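Local structure of mandelate racemase/muconate lactonizing enzyme family protein (Azoarcus sp., 2QDE) at residues A[129-135]-A[313-317]; A[326-330]-A[349-353]; A[6-12]-A[382-388]; A[69-73]-A[103-107]; A[230-236]-A[261-265]. The protein belongs to the enolase-like family that joins an alpha/beta capping domain to a modified barrel, and binds a barium ion in this model. All blocks are in the same frame, centred on the assembly; numbering follows the deposited sequence.

Contact 1. Residues A[129-135]-A[313-317]; sequences GKTIERI and LAAND
Thr131 and Ile132 close off the last carbonyls of helix 303-315. The helix ends at Ala315, and Asn316 is the first residue to leave helical angles. Two backbone groups share Ala314 O as acceptor. Ile132 N donates at 3.1 Å from Ala314 O, nearly straight (159° at the hydrogen) and in the carbonyl plane. Thr131 N also points at Ala314 O, but its bond is bent and weak. The next carbonyl is taken by a side chain. With OG1 beside the backbone N (chi1 -68°), the Thr131 hydroxyl reaches Ala315 O at 2.7 Å, tilted from the carbonyl plane. Thr131 CG2 lies 4.0 Å from Asp317 OD1, the two side chains crossing at about a right angle. Asp317 OD2 forms a salt bridge with Arg288, and the Asp317 backbone N is bonded to Glu87 of a second subunit. Gly129 O takes a CA-H contact from Ala315 CA at 3.1 Å, and Ala315 CB also rests on it.

The apolar half lies further up the helix. Ile132 sends CD1 to 3.7 Å from Leu313 O, while its CG1 lies near Ala314 CB. Ile135 comes in across Leu313 at about a right angle. Its CD1 presses on Leu313 CB at 3.5 Å, a tight fit. Ile132 O is buried here and has no polar partner in the model.

Ile135 opens strand 135-140, and helix 303-315 follows strand 294-296. The contact is consistent with closure of the enolase-type barrel, where the last helices return to the first strand.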
# COMPACT_ATOMS: atom_id res chain seq x y z
N GLY A 129 -12.64 34.99 -17.36
CA GLY A 129 -11.97 36.19 -17.85
C GLY A 129 -10.73 35.89 -18.66
O GLY A 129 -10.17 34.80 -18.56
N LYS A 130 -10.29 36.85 -19.47
CA LYS A 130 -9.10 36.67 -20.30
C LYS A 130 -7.82 36.75 -19.46
O LYS A 130 -7.29 37.83 -19.22
CB LYS A 130 -9.06 37.71 -21.42
CG LYS A 130 -7.98 37.43 -22.46
CD LYS A 130 -7.78 38.57 -23.45
CE LYS A 130 -8.99 38.78 -24.34
NZ LYS A 130 -8.72 39.82 -25.38
N THR A 131 -7.32 35.59 -19.04
CA THR A 131 -6.11 35.51 -18.23
C THR A 131 -4.85 35.87 -19.01
O THR A 131 -3.96 36.53 -18.48
CB THR A 131 -5.98 34.11 -17.60
OG1 THR A 131 -7.02 33.94 -16.64
CG2 THR A 131 -4.63 33.94 -16.91
N ILE A 132 -4.76 35.43 -20.26
CA ILE A 132 -3.63 35.78 -21.11
C ILE A 132 -4.24 36.27 -22.43
O ILE A 132 -5.30 35.81 -22.83
CB ILE A 132 -2.68 34.58 -21.36
CG1 ILE A 132 -3.44 33.39 -21.95
CG2 ILE A 132 -1.99 34.20 -20.06
CD1 ILE A 132 -2.54 32.24 -22.34
N GLU A 133 -3.57 37.20 -23.10
CA GLU A 133 -4.10 37.75 -24.34
C GLU A 133 -3.88 36.90 -25.58
O GLU A 133 -4.67 36.95 -26.52
CB GLU A 133 -3.54 39.16 -24.55
CG GLU A 133 -3.89 40.09 -23.40
CD GLU A 133 -3.15 41.40 -23.45
OE1 GLU A 133 -1.93 41.39 -23.78
OE2 GLU A 133 -3.77 42.44 -23.13
N ARG A 134 -2.82 36.11 -25.57
CA ARG A 134 -2.53 35.24 -26.70
C ARG A 134 -1.97 33.92 -26.18
O ARG A 134 -1.39 33.87 -25.09
CB ARG A 134 -1.55 35.90 -27.67
CG ARG A 134 -0.20 36.21 -27.10
CD ARG A 134 0.64 36.90 -28.15
NE ARG A 134 2.02 37.10 -27.72
CZ ARG A 134 2.96 37.64 -28.48
NH1 ARG A 134 2.68 38.02 -29.73
NH2 ARG A 134 4.19 37.77 -28.01
N ILE A 135 -2.15 32.87 -26.97
CA ILE A 135 -1.75 31.53 -26.59
C ILE A 135 -0.61 30.99 -27.43
O ILE A 135 -0.75 30.81 -28.65
CB ILE A 135 -2.95 30.57 -26.74
CG1 ILE A 135 -4.17 31.18 -26.05
CG2 ILE A 135 -2.61 29.19 -26.20
CD1 ILE A 135 -5.49 30.57 -26.49
N LEU A 313 -8.37 28.17 -23.29
CA LEU A 313 -6.92 28.29 -23.13
C LEU A 313 -6.47 29.69 -22.72
O LEU A 313 -5.40 29.85 -22.12
CB LEU A 313 -6.19 27.90 -24.42
CG LEU A 313 -6.41 26.47 -24.94
CD1 LEU A 313 -5.54 26.22 -26.15
CD2 LEU A 313 -6.09 25.47 -23.84
N ALA A 314 -7.27 30.70 -23.03
CA ALA A 314 -6.92 32.06 -22.67
C ALA A 314 -7.48 32.44 -21.30
O ALA A 314 -6.97 33.36 -20.65
CB ALA A 314 -7.44 33.03 -23.73
N ALA A 315 -8.52 31.74 -20.86
CA ALA A 315 -9.15 32.06 -19.59
C ALA A 315 -8.70 31.22 -18.39
O ALA A 315 -8.44 31.77 -17.31
CB ALA A 315 -10.67 31.97 -19.72
N ASN A 316 -8.61 29.91 -18.57
CA ASN A 316 -8.23 29.02 -17.47
C ASN A 316 -6.81 29.25 -16.96
O ASN A 316 -5.83 29.01 -17.66
CB ASN A 316 -8.42 27.56 -17.89
CG ASN A 316 -8.20 26.59 -16.75
OD1 ASN A 316 -7.09 26.11 -16.54
ND2 ASN A 316 -9.26 26.32 -15.99
N ASP A 317 -6.73 29.72 -15.72
CA ASP A 317 -5.46 30.04 -15.09
C ASP A 317 -4.41 28.93 -15.13
O ASP A 317 -3.24 29.18 -15.40
CB ASP A 317 -5.70 30.44 -13.64
CG ASP A 317 -4.45 30.96 -12.97
OD1 ASP A 317 -3.93 32.00 -13.43
OD2 ASP A 317 -3.98 30.31 -12.02

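Contact 2. Residues A[326-330]-A[349-353]; sequences NAGPL and VPRFE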
# COMPACT_ATOMS: atom_id res chain seq x y z
N ASN A 326 -3.91 23.68 -30.13
CA ASN A 326 -5.24 23.81 -30.72
C ASN A 326 -5.12 24.55 -32.06
O ASN A 326 -5.32 25.76 -32.12
CB ASN A 326 -6.14 24.56 -29.74
CG ASN A 326 -7.53 24.82 -30.29
OD1 ASN A 326 -8.22 23.91 -30.75
ND2 ASN A 326 -7.96 26.08 -30.22
N ALA A 327 -4.80 23.83 -33.14
CA ALA A 327 -4.62 24.46 -34.45
C ALA A 327 -5.30 23.75 -35.62
O ALA A 327 -4.73 23.65 -36.71
CB ALA A 327 -3.12 24.61 -34.74
N GLY A 328 -6.52 23.27 -35.39
CA GLY A 328 -7.25 22.57 -36.43
C GLY A 328 -7.28 23.28 -37.78
O GLY A 328 -7.00 22.64 -38.80
N PRO A 329 -7.60 24.58 -37.82
CA PRO A 329 -7.65 25.35 -39.07
C PRO A 329 -6.36 25.32 -39.89
O PRO A 329 -6.41 25.31 -41.12
CB PRO A 329 -8.00 26.76 -38.59
CG PRO A 329 -8.85 26.50 -37.38
CD PRO A 329 -8.04 25.41 -36.68
N LEU A 330 -5.21 25.31 -39.22
CA LEU A 330 -3.94 25.29 -39.94
C LEU A 330 -3.71 23.95 -40.64
O LEU A 330 -3.06 23.90 -41.69
CB LEU A 330 -2.77 25.59 -38.99
CG LEU A 330 -2.82 26.91 -38.21
CD1 LEU A 330 -1.53 27.07 -37.40
CD2 LEU A 330 -2.98 28.07 -39.17
N VAL A 349 -12.06 33.31 -38.93
CA VAL A 349 -11.23 32.33 -38.24
C VAL A 349 -10.37 33.01 -37.17
O VAL A 349 -9.81 34.08 -37.40
CB VAL A 349 -10.28 31.62 -39.23
CG1 VAL A 349 -9.53 30.50 -38.53
CG2 VAL A 349 -11.08 31.06 -40.40
N PRO A 350 -10.26 32.40 -35.97
CA PRO A 350 -9.44 33.01 -34.92
C PRO A 350 -8.03 33.26 -35.46
O PRO A 350 -7.51 32.48 -36.26
CB PRO A 350 -9.47 31.97 -33.81
CG PRO A 350 -10.85 31.41 -33.94
CD PRO A 350 -11.01 31.24 -35.44
N ARG A 351 -7.41 34.35 -35.01
CA ARG A 351 -6.08 34.71 -35.48
C ARG A 351 -4.92 33.82 -35.03
O ARG A 351 -4.64 33.68 -33.84
CB ARG A 351 -5.79 36.17 -35.09
CG ARG A 351 -4.43 36.67 -35.54
CD ARG A 351 -4.45 38.17 -35.78
NE ARG A 351 -4.39 38.97 -34.56
CZ ARG A 351 -3.25 39.38 -34.00
NH1 ARG A 351 -2.08 39.06 -34.54
NH2 ARG A 351 -3.27 40.13 -32.90
N PHE A 352 -4.26 33.22 -36.01
CA PHE A 352 -3.09 32.37 -35.79
C PHE A 352 -1.97 33.16 -36.46
O PHE A 352 -1.95 33.28 -37.69
CB PHE A 352 -3.25 31.03 -36.50
CG PHE A 352 -4.21 30.10 -35.84
CD1 PHE A 352 -3.79 29.25 -34.81
CD2 PHE A 352 -5.54 30.03 -36.26
CE1 PHE A 352 -4.68 28.36 -34.21
CE2 PHE A 352 -6.44 29.14 -35.67
CZ PHE A 352 -6.00 28.30 -34.65
N GLU A 353 -1.05 33.70 -35.66
CA GLU A 353 0.04 34.48 -36.22
C GLU A 353 1.31 34.40 -35.38
O GLU A 353 1.26 34.47 -34.15
CB GLU A 353 -0.41 35.95 -36.32
CG GLU A 353 0.54 36.83 -37.11
CD GLU A 353 0.20 38.30 -36.96
OE1 GLU A 353 -1.00 38.64 -37.00
OE2 GLU A 353 1.14 39.12 -36.80
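Ala327 and Phe352 face each other with their CA atoms 8.2 Å apart, and Pro329 and Val349 at 7.9 Å, so side chains must fill the gap between the two backbones. In this enolase-type barrel domain, the start of helix 328-332 packs on strand 351-353. That strand forms a hairpin with strand 356-358, which in turn lies beside barrel strand 135-140. Ala327 stands at the N-cap of the helix.

The Phe352 ring carries the contact. CG stands beside the backbone N (chi1 -74°), which aims the ring at the helix start. Leu330 lies over one face, with its CG offset toward the rim. Its CD2 branch reaches back to Phe352 CB at 4.0 Å, and its CD1 sits near Phe352 CD1. The Pro329 and Phe352 side chains cross at about a right angle, with Pro329 CG 4.0 Å from Phe352 CE2. Pro329 CB lies 4.0 Å from Val349 CG1. Ala327 meets the ring obliquely. Leu137 and Leu357 pack around Phe352 from the neighbouring strands. Asn326 O is buried without a polar partner in the model. It lies at the ring edge, near the ring plane, 3.4 Å from Phe352 CE1.

Contact 3. Residues A[6-12]-A[382-388]; sequences TKVEVIP and KAARVVT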
# COMPACT_ATOMS: atom_id res chain seq x y z
N THR A 6 -35.80 26.16 -28.51
CA THR A 6 -37.01 25.72 -29.19
C THR A 6 -36.74 24.83 -30.39
O THR A 6 -37.66 24.23 -30.94
CB THR A 6 -37.81 26.93 -29.69
OG1 THR A 6 -37.01 27.66 -30.62
CG2 THR A 6 -38.19 27.84 -28.54
N LYS A 7 -35.47 24.75 -30.79
CA LYS A 7 -35.12 23.95 -31.94
C LYS A 7 -33.67 23.48 -31.87
O LYS A 7 -32.77 24.25 -31.58
CB LYS A 7 -35.36 24.78 -33.21
CG LYS A 7 -35.18 24.08 -34.54
CD LYS A 7 -35.61 25.04 -35.66
CE LYS A 7 -34.93 24.73 -36.98
NZ LYS A 7 -35.20 25.79 -38.01
N VAL A 8 -33.47 22.19 -32.13
CA VAL A 8 -32.13 21.62 -32.10
C VAL A 8 -31.82 21.10 -33.50
O VAL A 8 -32.54 20.24 -34.02
CB VAL A 8 -32.04 20.48 -31.06
CG1 VAL A 8 -30.65 19.89 -31.06
CG2 VAL A 8 -32.38 21.03 -29.68
N GLU A 9 -30.76 21.62 -34.10
CA GLU A 9 -30.37 21.24 -35.45
C GLU A 9 -28.93 20.73 -35.56
O GLU A 9 -27.99 21.40 -35.15
CB GLU A 9 -30.57 22.44 -36.39
CG GLU A 9 -29.87 22.32 -37.73
CD GLU A 9 -30.10 23.54 -38.60
OE1 GLU A 9 -30.42 24.62 -38.05
OE2 GLU A 9 -29.94 23.44 -39.84
N VAL A 10 -28.78 19.54 -36.14
CA VAL A 10 -27.47 18.92 -36.33
C VAL A 10 -27.18 18.73 -37.81
O VAL A 10 -27.91 18.02 -38.50
CB VAL A 10 -27.38 17.55 -35.62
CG1 VAL A 10 -26.01 16.94 -35.84
CG2 VAL A 10 -27.66 17.72 -34.14
N ILE A 11 -26.11 19.36 -38.29
CA ILE A 11 -25.71 19.31 -39.69
C ILE A 11 -24.45 18.49 -39.91
O ILE A 11 -23.38 18.83 -39.39
CB ILE A 11 -25.43 20.73 -40.23
CG1 ILE A 11 -26.58 21.67 -39.87
CG2 ILE A 11 -25.18 20.69 -41.73
CD1 ILE A 11 -26.28 23.12 -40.11
N PRO A 12 -24.54 17.41 -40.71
CA PRO A 12 -23.37 16.57 -40.98
C PRO A 12 -22.53 17.17 -42.12
O PRO A 12 -23.04 17.36 -43.23
CB PRO A 12 -23.99 15.24 -41.36
CG PRO A 12 -25.21 15.67 -42.13
CD PRO A 12 -25.76 16.81 -41.28
N LYS A 382 -26.21 12.44 -46.97
CA LYS A 382 -26.73 12.79 -45.65
C LYS A 382 -27.44 14.14 -45.65
O LYS A 382 -27.22 14.98 -46.52
CB LYS A 382 -25.61 12.79 -44.61
CG LYS A 382 -25.05 11.40 -44.33
CD LYS A 382 -24.17 11.35 -43.09
CE LYS A 382 -23.86 9.90 -42.71
NZ LYS A 382 -22.85 9.77 -41.62
N ALA A 383 -28.28 14.34 -44.65
CA ALA A 383 -29.03 15.58 -44.52
C ALA A 383 -29.02 16.05 -43.08
O ALA A 383 -28.79 15.26 -42.16
CB ALA A 383 -30.46 15.37 -44.99
N ALA A 384 -29.24 17.34 -42.88
CA ALA A 384 -29.28 17.91 -41.55
C ALA A 384 -30.52 17.37 -40.86
O ALA A 384 -31.51 17.06 -41.52
CB ALA A 384 -29.35 19.43 -41.63
N ARG A 385 -30.46 17.25 -39.54
CA ARG A 385 -31.61 16.77 -38.80
C ARG A 385 -32.11 17.86 -37.86
O ARG A 385 -31.31 18.55 -37.22
CB ARG A 385 -31.25 15.52 -38.00
CG ARG A 385 -32.45 14.96 -37.30
CD ARG A 385 -32.19 13.60 -36.71
NE ARG A 385 -33.35 13.16 -35.94
CZ ARG A 385 -33.38 12.07 -35.20
NH1 ARG A 385 -32.29 11.30 -35.14
NH2 ARG A 385 -34.48 11.73 -34.54
N VAL A 386 -33.43 18.02 -37.78
CA VAL A 386 -34.02 19.06 -36.94
C VAL A 386 -35.09 18.50 -36.01
O VAL A 386 -35.90 17.66 -36.40
CB VAL A 386 -34.65 20.18 -37.82
CG1 VAL A 386 -35.26 21.26 -36.94
CG2 VAL A 386 -33.60 20.78 -38.73
N VAL A 387 -35.06 18.96 -34.76
CA VAL A 387 -36.01 18.53 -33.75
C VAL A 387 -36.60 19.77 -33.10
O VAL A 387 -35.87 20.68 -32.70
CB VAL A 387 -35.32 17.70 -32.63
CG1 VAL A 387 -36.38 17.07 -31.74
CG2 VAL A 387 -34.41 16.64 -33.23
N THR A 388 -37.93 19.81 -33.00
CA THR A 388 -38.63 20.92 -32.38
C THR A 388 -39.51 20.37 -31.27
O THR A 388 -39.97 21.18 -30.43
CB THR A 388 -39.52 21.69 -33.39
OG1 THR A 388 -40.41 20.77 -34.03
CG2 THR A 388 -38.68 22.38 -34.45
O HOH W 1 -39.90 23.09 -28.87
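Val8, Val10, Arg385 and Val387 project from one face of the sheet at these two strands, and Glu9 and Val386 from the other. The strands pair antiparallel, with axes 4.8 Å apart. Val8 with Val387 and Val10 with Arg385 are hydrogen-bonded pairs; Glu9 with Val386 is a non-hydrogen-bonded pair. Val8 N bonds Val387 O at 2.9 Å. Val387 N returns a bond to Val8 O, and Val10 and Arg385 exchange a similar couple. Glu9 CA adds a CA-H contact to Arg385 O at 3.4 Å.

Strand 385-387, close to the chain's end, thus adds an outer strand to the meander of the enolase-type capping domain. On the other side of segment 6-12, Thr6 and Lys7 both face His39 in a classic beta bulge. The face with Val8 and Val10 is turned to helix 62-78, where Cys70 packs and Asp71 holds the Arg385 guanidinium.

On the other face, Val386 CG2 reaches the CB and CG of Glu9. The extended Lys7 crosses Val386 obliquely, and Lys7 CE is pressed to 3.5 Å from Val386 CG1. Thr388 lies alongside Lys7, pointing the same way, with its CG2 at 3.9 Å from Lys7 CG. Pro12 CG packs on Lys382 CB at 3.8 Å, while the Lys382 amine goes on to Gln62 and Asp63. Ile11 CG1 touches Ala384 CB at 4.0 Å.

Contact 4. Residues A[69-73]-A[103-107]; sequences ICDFF and AKATV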
# COMPACT_ATOMS: atom_id res chain seq x y z
N ILE A 69 -27.80 13.44 -29.72
CA ILE A 69 -28.27 14.81 -29.54
C ILE A 69 -29.75 14.97 -29.91
O ILE A 69 -30.52 15.55 -29.16
CB ILE A 69 -27.44 15.81 -30.38
CG1 ILE A 69 -26.01 15.89 -29.83
CG2 ILE A 69 -28.08 17.19 -30.35
CD1 ILE A 69 -25.13 16.89 -30.55
N CYS A 70 -30.13 14.44 -31.06
CA CYS A 70 -31.51 14.57 -31.52
C CYS A 70 -32.54 13.64 -30.90
O CYS A 70 -33.65 14.08 -30.56
CB CYS A 70 -31.55 14.44 -33.04
SG CYS A 70 -30.71 15.81 -33.86
N ASP A 71 -32.19 12.38 -30.72
CA ASP A 71 -33.13 11.41 -30.15
C ASP A 71 -33.18 11.39 -28.63
O ASP A 71 -34.14 10.87 -28.05
CB ASP A 71 -32.80 10.00 -30.64
CG ASP A 71 -33.06 9.81 -32.12
OD1 ASP A 71 -34.18 10.15 -32.57
OD2 ASP A 71 -32.16 9.33 -32.84
N PHE A 72 -32.17 11.96 -27.98
CA PHE A 72 -32.11 11.97 -26.53
C PHE A 72 -31.92 13.33 -25.87
O PHE A 72 -32.81 13.81 -25.17
CB PHE A 72 -31.01 11.02 -26.06
CG PHE A 72 -31.32 9.58 -26.34
CD1 PHE A 72 -32.06 8.82 -25.44
CD2 PHE A 72 -30.91 8.98 -27.53
CE1 PHE A 72 -32.40 7.49 -25.71
CE2 PHE A 72 -31.23 7.66 -27.82
CZ PHE A 72 -31.98 6.91 -26.91
N PHE A 73 -30.76 13.95 -26.08
CA PHE A 73 -30.52 15.24 -25.45
C PHE A 73 -31.60 16.27 -25.77
O PHE A 73 -32.09 16.95 -24.87
CB PHE A 73 -29.14 15.79 -25.85
CG PHE A 73 -27.98 14.94 -25.36
CD1 PHE A 73 -28.10 14.15 -24.21
CD2 PHE A 73 -26.76 14.96 -26.04
CE1 PHE A 73 -27.02 13.38 -23.75
CE2 PHE A 73 -25.67 14.19 -25.58
CZ PHE A 73 -25.81 13.41 -24.43
N ALA A 103 -20.26 14.26 -28.27
CA ALA A 103 -21.63 14.72 -28.50
C ALA A 103 -22.00 15.70 -27.38
O ALA A 103 -22.57 16.76 -27.64
CB ALA A 103 -22.59 13.54 -28.50
N LYS A 104 -21.66 15.34 -26.15
CA LYS A 104 -21.95 16.19 -25.00
C LYS A 104 -21.17 17.50 -25.12
O LYS A 104 -21.70 18.58 -24.86
CB LYS A 104 -21.55 15.50 -23.69
CG LYS A 104 -22.37 14.28 -23.32
CD LYS A 104 -21.75 13.55 -22.13
CE LYS A 104 -22.62 12.39 -21.66
NZ LYS A 104 -21.92 11.55 -20.65
N ALA A 105 -19.91 17.40 -25.54
CA ALA A 105 -19.06 18.58 -25.69
C ALA A 105 -19.67 19.55 -26.70
O ALA A 105 -19.70 20.75 -26.48
CB ALA A 105 -17.67 18.16 -26.15
N THR A 106 -20.16 19.00 -27.81
CA THR A 106 -20.77 19.81 -28.85
C THR A 106 -21.95 20.63 -28.32
O THR A 106 -22.10 21.81 -28.65
CB THR A 106 -21.23 18.93 -30.01
OG1 THR A 106 -20.10 18.23 -30.53
CG2 THR A 106 -21.85 19.77 -31.12
N VAL A 107 -22.77 20.00 -27.49
CA VAL A 107 -23.92 20.68 -26.90
C VAL A 107 -23.42 21.80 -25.99
O VAL A 107 -23.90 22.93 -26.04
CB VAL A 107 -24.77 19.68 -26.07
CG1 VAL A 107 -25.83 20.44 -25.27
CG2 VAL A 107 -25.41 18.66 -26.99
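Phe73 and Ile69, one turn apart on helix 62-78, both reach across to helix 101-119. The short helical segments run at 87° to each other, with axes 11.8 Å apart. This is packing within the helical part of the enolase-type capping domain. The axes are too far apart for backbones to meet, so long side chains bridge the gap. Segment 69-73 also makes a wider, pi-type turn.

Phe73 can be followed outward. CB leaves the helix toward its partner, and CG stands beside the backbone N (chi1 -64°). Past CG, the CD2, CE2 and CZ atoms are the ones that reach the other helix. CD2 comes first and meets Val107 CG2 at 4.1 Å, obliquely to the ring. CE2 is next. Ala103 CB sits at the ring edge, near its plane and 4.3 Å from Phe73 CE2. The tip, CZ, ends on the aliphatic part of Lys104, with Lys104 CG at 3.7 Å. The Lys104 and Phe73 side chains cross at about a right angle, and the lysine stays extended beyond CG. Its amine is held by Asp94 and the carbonyl of Thr97. Met93 and Leu96 of helix 86-96 also pack on Phe73, so three helices share this ring.

Ile69 makes the second bridge. It slides past Val107 in the opposite direction and shares the Val107 CG2 methyl with Phe73. Leu36, Val8 and Val10 of the sheet lie against Ile69, so the helix pair packs on the sheet. Ile69 CD1 lies 4.0 Å from Val107 CG2 and 3.9 Å from Ala103 O.

Contact 5. Residues A[230-236]-A[261-265]; sequences DGMARLR and KGAAD
Arg236 leaves its helix with CG beside the backbone N and then bends at chi3 (57°), turning its guanidinium side-on to Asp265. Asp265 likewise has CG beside its backbone N (chi1 -65°), and the two side chains come from opposite directions. Two nitrogens grip two oxygens. Arg236 NE bonds Asp265 OD2 at 3.0 Å, and Arg236 NH2 bonds Asp265 OD1 at 2.7 Å. The fit is not coplanar. The two planes stand 60° apart, so NE meets OD2 from above the carboxylate, while NH2 reaches OD1 on its syn side, somewhat out of the carboxylate plane. Arg236 NH1 adds a weak bond to Gly262 O at 3.1 Å.

Helix 229-236 here leans on the loop that leads from helix 252-261 into strand 266-269, joining successive strand-helix units of the enolase-type barrel. Asp265 is further fixed by the backbone N of Ile243, on the strand between those helices, and by Tyr202 OH of a fourth subunit. The second shell thus helps hold the carboxylate in place for the arginine.

Ala233 CB fits against the end of helix 252-261, 3.4 Å from Lys261 O. Gly262 then leaves helical geometry with a positive phi. Met232 packs its CB on Ala263 CB at 3.9 Å. Lys261 NZ lies 3.3 Å from Asp230 OD1, a salt bridge whose hydrogen bond is weak.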
# COMPACT_ATOMS: atom_id res chain seq x y z
N ASP A 230 -1.05 0.75 -15.02
CA ASP A 230 0.02 0.05 -14.31
C ASP A 230 1.23 -0.01 -15.23
O ASP A 230 2.36 0.19 -14.80
CB ASP A 230 -0.41 -1.37 -13.93
CG ASP A 230 -1.55 -1.39 -12.91
OD1 ASP A 230 -1.44 -0.68 -11.88
OD2 ASP A 230 -2.55 -2.11 -13.13
N GLY A 231 0.99 -0.28 -16.51
CA GLY A 231 2.07 -0.34 -17.47
C GLY A 231 2.74 1.02 -17.62
O GLY A 231 3.97 1.11 -17.68
N MET A 232 1.94 2.08 -17.68
CA MET A 232 2.49 3.43 -17.82
C MET A 232 3.38 3.71 -16.62
O MET A 232 4.48 4.26 -16.77
CB MET A 232 1.35 4.45 -17.89
CG MET A 232 0.57 4.44 -19.22
SD MET A 232 1.40 5.30 -20.58
CE MET A 232 0.99 7.03 -20.15
N ALA A 233 2.92 3.33 -15.43
CA ALA A 233 3.71 3.54 -14.22
C ALA A 233 4.97 2.67 -14.32
O ALA A 233 6.07 3.16 -14.10
CB ALA A 233 2.90 3.16 -12.98
N ARG A 234 4.79 1.40 -14.67
CA ARG A 234 5.92 0.48 -14.78
C ARG A 234 6.96 0.96 -15.80
O ARG A 234 8.16 0.71 -15.65
CB ARG A 234 5.43 -0.92 -15.16
CG ARG A 234 6.50 -2.00 -15.01
CD ARG A 234 6.13 -3.28 -15.74
NE ARG A 234 4.79 -3.73 -15.40
CZ ARG A 234 3.78 -3.81 -16.26
NH1 ARG A 234 3.96 -3.45 -17.52
NH2 ARG A 234 2.59 -4.23 -15.87
N LEU A 235 6.49 1.65 -16.84
CA LEU A 235 7.37 2.17 -17.88
C LEU A 235 8.18 3.32 -17.32
O LEU A 235 9.39 3.41 -17.55
CB LEU A 235 6.55 2.67 -19.08
CG LEU A 235 7.33 3.08 -20.33
CD1 LEU A 235 8.14 1.90 -20.85
CD2 LEU A 235 6.35 3.56 -21.41
N ARG A 236 7.52 4.20 -16.58
CA ARG A 236 8.19 5.35 -15.98
C ARG A 236 9.32 4.89 -15.06
O ARG A 236 10.25 5.64 -14.78
CB ARG A 236 7.19 6.20 -15.18
CG ARG A 236 6.11 6.85 -16.04
CD ARG A 236 5.28 7.88 -15.27
NE ARG A 236 6.12 8.92 -14.70
CZ ARG A 236 6.56 8.92 -13.45
NH1 ARG A 236 6.21 7.94 -12.63
NH2 ARG A 236 7.39 9.87 -13.04
N LYS A 261 -1.46 6.24 -9.15
CA LYS A 261 -0.53 5.23 -9.64
C LYS A 261 0.78 5.83 -10.14
O LYS A 261 1.71 5.09 -10.46
CB LYS A 261 -1.18 4.43 -10.78
CG LYS A 261 -2.41 3.62 -10.38
CD LYS A 261 -2.98 2.89 -11.59
CE LYS A 261 -4.23 2.07 -11.24
NZ LYS A 261 -3.93 0.93 -10.33
N GLY A 262 0.87 7.15 -10.20
CA GLY A 262 2.08 7.78 -10.70
C GLY A 262 2.32 7.28 -12.11
O GLY A 262 3.39 6.76 -12.44
N ALA A 263 1.31 7.44 -12.96
CA ALA A 263 1.37 6.97 -14.34
C ALA A 263 1.76 8.02 -15.37
O ALA A 263 1.87 7.71 -16.56
CB ALA A 263 0.03 6.34 -14.72
N ALA A 264 1.97 9.26 -14.95
CA ALA A 264 2.31 10.30 -15.92
C ALA A 264 3.13 11.46 -15.39
O ALA A 264 3.05 11.81 -14.21
CB ALA A 264 1.03 10.83 -16.57
N ASP A 265 3.90 12.07 -16.28
CA ASP A 265 4.74 13.22 -15.97
C ASP A 265 4.11 14.50 -16.54
O ASP A 265 4.59 15.60 -16.31
CB ASP A 265 6.13 13.03 -16.57
CG ASP A 265 6.87 11.86 -15.96
OD1 ASP A 265 7.11 11.90 -14.74
OD2 ASP A 265 7.19 10.89 -16.70

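Contacts 2 and 4 are buried and held by packing, mainly apolar, each built round a phenylalanine. Contacts 1, 3 and 5 are partly buried and mix packing with polar bonds: backbone and hydroxyl bonds at a helix end in contact 1, a backbone ladder in contact 3, and salt bridges in contact 5. Contacts 3 and 4 share a side of the chain and touch directly, by a salt bridge and by packing. Contacts 1 and 2 meet through Leu313, on helix 303-315, and Asn326, just before helix 328-332. Contact 5 lies apart, about 43 Å centre to centre from contact 3, at the far side of the chain.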